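Local coordinates for putative type VI secretion protein (PDB 6SKI) that probably hydrolyses phospholipids as a toxic effector of the type VI secretion system, carried on the VgrG spike, at residues S77-D80 / F81-I85; G69-Q72 / K73-Q76. All coordinates share one frame; numbering follows the deposited sequence.

Contact 1 of 2, residues S77-D80 / F81-I85; sequences SCED and FLKEI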
loop_
_atom_site.group_PDB
_atom_site.type_symbol
_atom_site.label_atom_id
_atom_site.label_comp_id
_atom_site.label_asym_id
_atom_site.label_seq_id
_atom_site.Cartn_x
_atom_site.Cartn_y
_atom_site.Cartn_z
ATOM N N SER A 77 -10.205 3.715 32.461
ATOM C CA SER A 77 -9.043 3.834 33.331
ATOM C C SER A 77 -7.744 3.658 32.559
ATOM O O SER A 77 -6.753 4.317 32.877
ATOM C CB SER A 77 -9.124 2.815 34.466
ATOM O OG SER A 77 -10.365 2.897 35.141
ATOM N N CYS A 78 -7.732 2.793 31.544
ATOM C CA CYS A 78 -6.558 2.667 30.685
ATOM C C CYS A 78 -6.297 3.960 29.927
ATOM O O CYS A 78 -5.148 4.411 29.824
ATOM C CB CYS A 78 -6.747 1.515 29.698
ATOM S SG CYS A 78 -6.700 -0.138 30.410
ATOM N N GLU A 79 -7.357 4.566 29.386
ATOM C CA GLU A 79 -7.203 5.844 28.699
ATOM C C GLU A 79 -6.672 6.917 29.640
ATOM O O GLU A 79 -5.775 7.686 29.274
ATOM C CB GLU A 79 -8.533 6.282 28.093
ATOM C CG GLU A 79 -8.464 7.624 27.394
ATOM C CD GLU A 79 -9.482 7.762 26.287
ATOM O OE1 GLU A 79 -9.201 7.308 25.158
ATOM O OE2 GLU A 79 -10.565 8.325 26.543
ATOM N N ASP A 80 -7.214 6.983 30.858
ATOM C CA ASP A 80 -6.754 7.965 31.834
ATOM C C ASP A 80 -5.301 7.719 32.223
ATOM O O ASP A 80 -4.519 8.667 32.361
ATOM C CB ASP A 80 -7.654 7.917 33.067
ATOM C CG ASP A 80 -8.913 8.739 32.900
ATOM O OD1 ASP A 80 -9.141 9.254 31.787
ATOM O OD2 ASP A 80 -9.680 8.858 33.877
ATOM N N PHE A 81 -4.929 6.452 32.403
ATOM C CA PHE A 81 -3.551 6.088 32.706
ATOM C C PHE A 81 -2.611 6.591 31.622
ATOM O O PHE A 81 -1.612 7.264 31.907
ATOM C CB PHE A 81 -3.463 4.566 32.837
ATOM C CG PHE A 81 -2.245 4.069 33.557
ATOM C CD1 PHE A 81 -1.275 4.937 34.017
ATOM C CD2 PHE A 81 -2.069 2.715 33.760
ATOM C CE1 PHE A 81 -0.166 4.459 34.673
ATOM C CE2 PHE A 81 -0.963 2.237 34.414
ATOM C CZ PHE A 81 -0.010 3.108 34.867
ATOM N N LEU A 82 -2.934 6.296 30.362
ATOM C CA LEU A 82 -2.072 6.724 29.268
ATOM C C LEU A 82 -2.004 8.240 29.181
ATOM O O LEU A 82 -0.929 8.803 28.953
ATOM C CB LEU A 82 -2.559 6.133 27.948
ATOM C CG LEU A 82 -1.648 6.387 26.748
ATOM C CD1 LEU A 82 -0.364 5.585 26.865
ATOM C CD2 LEU A 82 -2.378 6.056 25.461
ATOM N N LYS A 83 -3.137 8.922 29.365
ATOM C CA LYS A 83 -3.127 10.379 29.326
ATOM C C LYS A 83 -2.250 10.954 30.429
ATOM O O LYS A 83 -1.582 11.975 30.233
ATOM C CB LYS A 83 -4.549 10.919 29.440
ATOM C CG LYS A 83 -5.107 11.464 28.141
ATOM C CD LYS A 83 -6.621 11.588 28.202
ATOM C CE LYS A 83 -7.209 11.876 26.832
ATOM N NZ LYS A 83 -7.385 10.633 26.032
ATOM N N GLU A 84 -2.236 10.312 31.598
ATOM C CA GLU A 84 -1.470 10.857 32.712
ATOM C C GLU A 84 0.023 10.577 32.566
ATOM O O GLU A 84 0.847 11.383 33.009
ATOM C CB GLU A 84 -2.017 10.333 34.038
ATOM C CG GLU A 84 -1.333 9.112 34.602
ATOM C CD GLU A 84 -1.859 8.768 35.975
ATOM O OE1 GLU A 84 -3.090 8.838 36.165
ATOM O OE2 GLU A 84 -1.046 8.431 36.861
ATOM N N ILE A 85 0.405 9.444 31.965
ATOM C CA ILE A 85 1.833 9.228 31.731
ATOM C C ILE A 85 2.360 10.182 30.668
ATOM O O ILE A 85 3.434 10.774 30.828
ATOM C CB ILE A 85 2.145 7.768 31.358
ATOM C CG1 ILE A 85 1.361 6.788 32.219
ATOM C CG2 ILE A 85 3.629 7.503 31.499
ATOM C CD1 ILE A 85 1.757 5.360 31.973
#
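The last two turns of the amphipathic helix 72-85 are joined here, where Ser77 to Asp80 offer their carbonyls to the amides of Phe81 to Glu84. Four successive i to i+4 hydrogen bonds result. Phe81 N reaches Ser77 O at 2.8 Å and Leu82 N reaches Cys78 O at 3.0 Å; Lys83 N and Glu84 N continue the pattern to Glu79 O and Asp80 O. The bond of Glu84 N is the most bent of the four, with 144° at the hydrogen.

Among the side chains, Glu79 and Lys83 lie side by side and point the same way, one turn apart. Lys83 passes alongside Glu79 O, its CB 3.5 Å from that oxygen, and a bend at its last torsion (chi4 83°) brings NZ back over the aliphatic part of Glu79, 3.5 Å from CG. The charged ends meet less closely: Lys83 NZ to Glu79 OE1 is a long salt bridge of 3.9 Å. The carboxylate is shared, its stronger salt bridge running from OE2 to Lys520.

Phe81 turns to the protein interior. Its CG stands anti to the backbone N (chi1 -162°), which carries the ring away from the preceding turn to meet that of Phe331. Leu82 also packs on Phe331, as well as on Phe406. Apolar residues thus suit the side laid against strands 328-341, 376-386 and 398-409, and Glu84 reaches its Arg382 salt bridge at the border of this face. Such a division is typical of an amphipathic alpha-helix packed on neighbouring beta strands, with an i to i+4 Glu-Lys pair beside the apolar face.

Contact 2 of 2, residues G69-Q72 / K73-Q76; sequences GVNQ and KDAQ
Asn71 closes the first turn of helix 72-85 by taking the amide hydrogen of Asp74 on its own side-chain oxygen, the classic N-cap bond. Asp74 N lies 2.6 Å from Asn71 OD1, and the bond is nearly straight at the hydrogen (163°), although the donor sits above the plane of the amide rather than on a lone pair. With chi1 at 75°, Asn71 CG is held between its backbone N and carbonyl carbon, a position that folds the short side chain back over the helix start. Asparagine suits this place because its carbonyl can stand in for the missing preceding turn. The main chain adds its own grip: Ala75 N binds Asn71 O at 2.7 Å, and Gln76 N binds Gln72 O at 2.9 Å.

The tight part joins this polar cap to an apolar contact, Val70 CG1 lying 3.8 Å from Ala75 CB. The small methyl lets the loop lie close to the helix; Phe522 packs on Ala75 and Phe524 on Val70. Gln72 is tied to the protein too, its NE2 bonded to Lys520 O.

Toward solvent, beside exposed Lys73, the fit is looser. The Asn71 amide and Asp74 carboxylate pass at a slant, their planes 25° apart, with Asn71 ND2 3.4 Å from Asp74 OD2, at an angle too poor for a hydrogen bond. The neutral cap satisfies an amide at the helix start, while the negative charge of Asp74 in this first turn would probably be favoured by the helix dipole.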
loop_
_atom_site.group_PDB
_atom_site.type_symbol
_atom_site.label_atom_id
_atom_site.label_comp_id
_atom_site.label_asym_id
_atom_site.label_seq_id
_atom_site.Cartn_x
_atom_site.Cartn_y
_atom_site.Cartn_z
ATOM N N GLY A 69 -10.438 -8.811 27.983
ATOM C CA GLY A 69 -11.144 -8.728 29.244
ATOM C C GLY A 69 -11.068 -7.350 29.865
ATOM O O GLY A 69 -10.667 -7.205 31.024
ATOM N N VAL A 70 -11.452 -6.327 29.107
ATOM C CA VAL A 70 -11.379 -4.939 29.549
ATOM C C VAL A 70 -12.788 -4.362 29.530
ATOM O O VAL A 70 -13.297 -3.979 28.471
ATOM C CB VAL A 70 -10.434 -4.109 28.671
ATOM C CG1 VAL A 70 -10.260 -2.725 29.253
ATOM C CG2 VAL A 70 -9.094 -4.802 28.529
ATOM N N ASN A 71 -13.420 -4.297 30.698
ATOM C CA ASN A 71 -14.707 -3.629 30.818
ATOM C C ASN A 71 -14.557 -2.128 30.568
ATOM O O ASN A 71 -13.453 -1.580 30.567
ATOM C CB ASN A 71 -15.333 -3.943 32.182
ATOM C CG ASN A 71 -14.689 -3.188 33.334
ATOM O OD1 ASN A 71 -14.579 -1.967 33.323
ATOM N ND2 ASN A 71 -14.261 -3.930 34.344
ATOM N N GLN A 72 -15.692 -1.462 30.346
ATOM C CA GLN A 72 -15.662 -0.058 29.941
ATOM C C GLN A 72 -15.072 0.834 31.025
ATOM O O GLN A 72 -14.405 1.830 30.721
ATOM C CB GLN A 72 -17.065 0.415 29.565
ATOM C CG GLN A 72 -17.474 0.033 28.163
ATOM C CD GLN A 72 -17.109 1.097 27.152
ATOM O OE1 GLN A 72 -16.540 0.803 26.102
ATOM N NE2 GLN A 72 -17.433 2.344 27.465
ATOM N N LYS A 73 -15.309 0.502 32.293
ATOM C CA LYS A 73 -14.652 1.233 33.370
ATOM C C LYS A 73 -13.143 1.040 33.311
ATOM O O LYS A 73 -12.379 2.006 33.420
ATOM C CB LYS A 73 -15.200 0.776 34.720
ATOM C CG LYS A 73 -16.104 1.778 35.408
ATOM C CD LYS A 73 -16.193 1.497 36.903
ATOM C CE LYS A 73 -14.814 1.339 37.531
ATOM N NZ LYS A 73 -13.915 2.489 37.238
ATOM N N ASP A 74 -12.700 -0.202 33.112
ATOM C CA ASP A 74 -11.273 -0.474 32.997
ATOM C C ASP A 74 -10.692 0.150 31.736
ATOM O O ASP A 74 -9.537 0.582 31.730
ATOM C CB ASP A 74 -11.025 -1.980 33.017
ATOM C CG ASP A 74 -10.954 -2.538 34.424
ATOM O OD1 ASP A 74 -10.954 -1.740 35.384
ATOM O OD2 ASP A 74 -10.900 -3.776 34.570
ATOM N N ALA A 75 -11.474 0.209 30.661
ATOM C CA ALA A 75 -10.989 0.839 29.438
ATOM C C ALA A 75 -10.813 2.341 29.620
ATOM O O ALA A 75 -9.819 2.921 29.162
ATOM C CB ALA A 75 -11.945 0.540 28.288
ATOM N N GLN A 76 -11.760 2.992 30.299
ATOM C CA GLN A 76 -11.592 4.412 30.574
ATOM C C GLN A 76 -10.443 4.650 31.542
ATOM O O GLN A 76 -9.743 5.663 31.434
ATOM C CB GLN A 76 -12.888 5.005 31.119
ATOM C CG GLN A 76 -12.789 6.482 31.431
ATOM C CD GLN A 76 -12.713 7.325 30.179
ATOM O OE1 GLN A 76 -11.742 8.046 29.960
ATOM N NE2 GLN A 76 -13.742 7.241 29.349
#

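Overall arrangement
Contacts 1 and 2 are consecutive parts of one helix, 72-85, their centres 12 Å apart: residues 69-76 lead out of the loop and start it, and residues 77-85 complete it. The Ser77 hydroxyl ties them together by hydrogen bonding to Lys73 O. Common neighbours also link them, for Phe337 touches Asp74 as well as Ser77 and Cys78, Ile494 touches Ala75, Cys78 and Glu79, and Lys520 meets residues of both. The centres of contacts 1 and 2 lie about 29 and 30 Å from the chain centre, on the same side of it. The likely catalytic machinery, a possible Ser197-His310-Asp245 triad as in alpha/beta hydrolases, includes none of these residues.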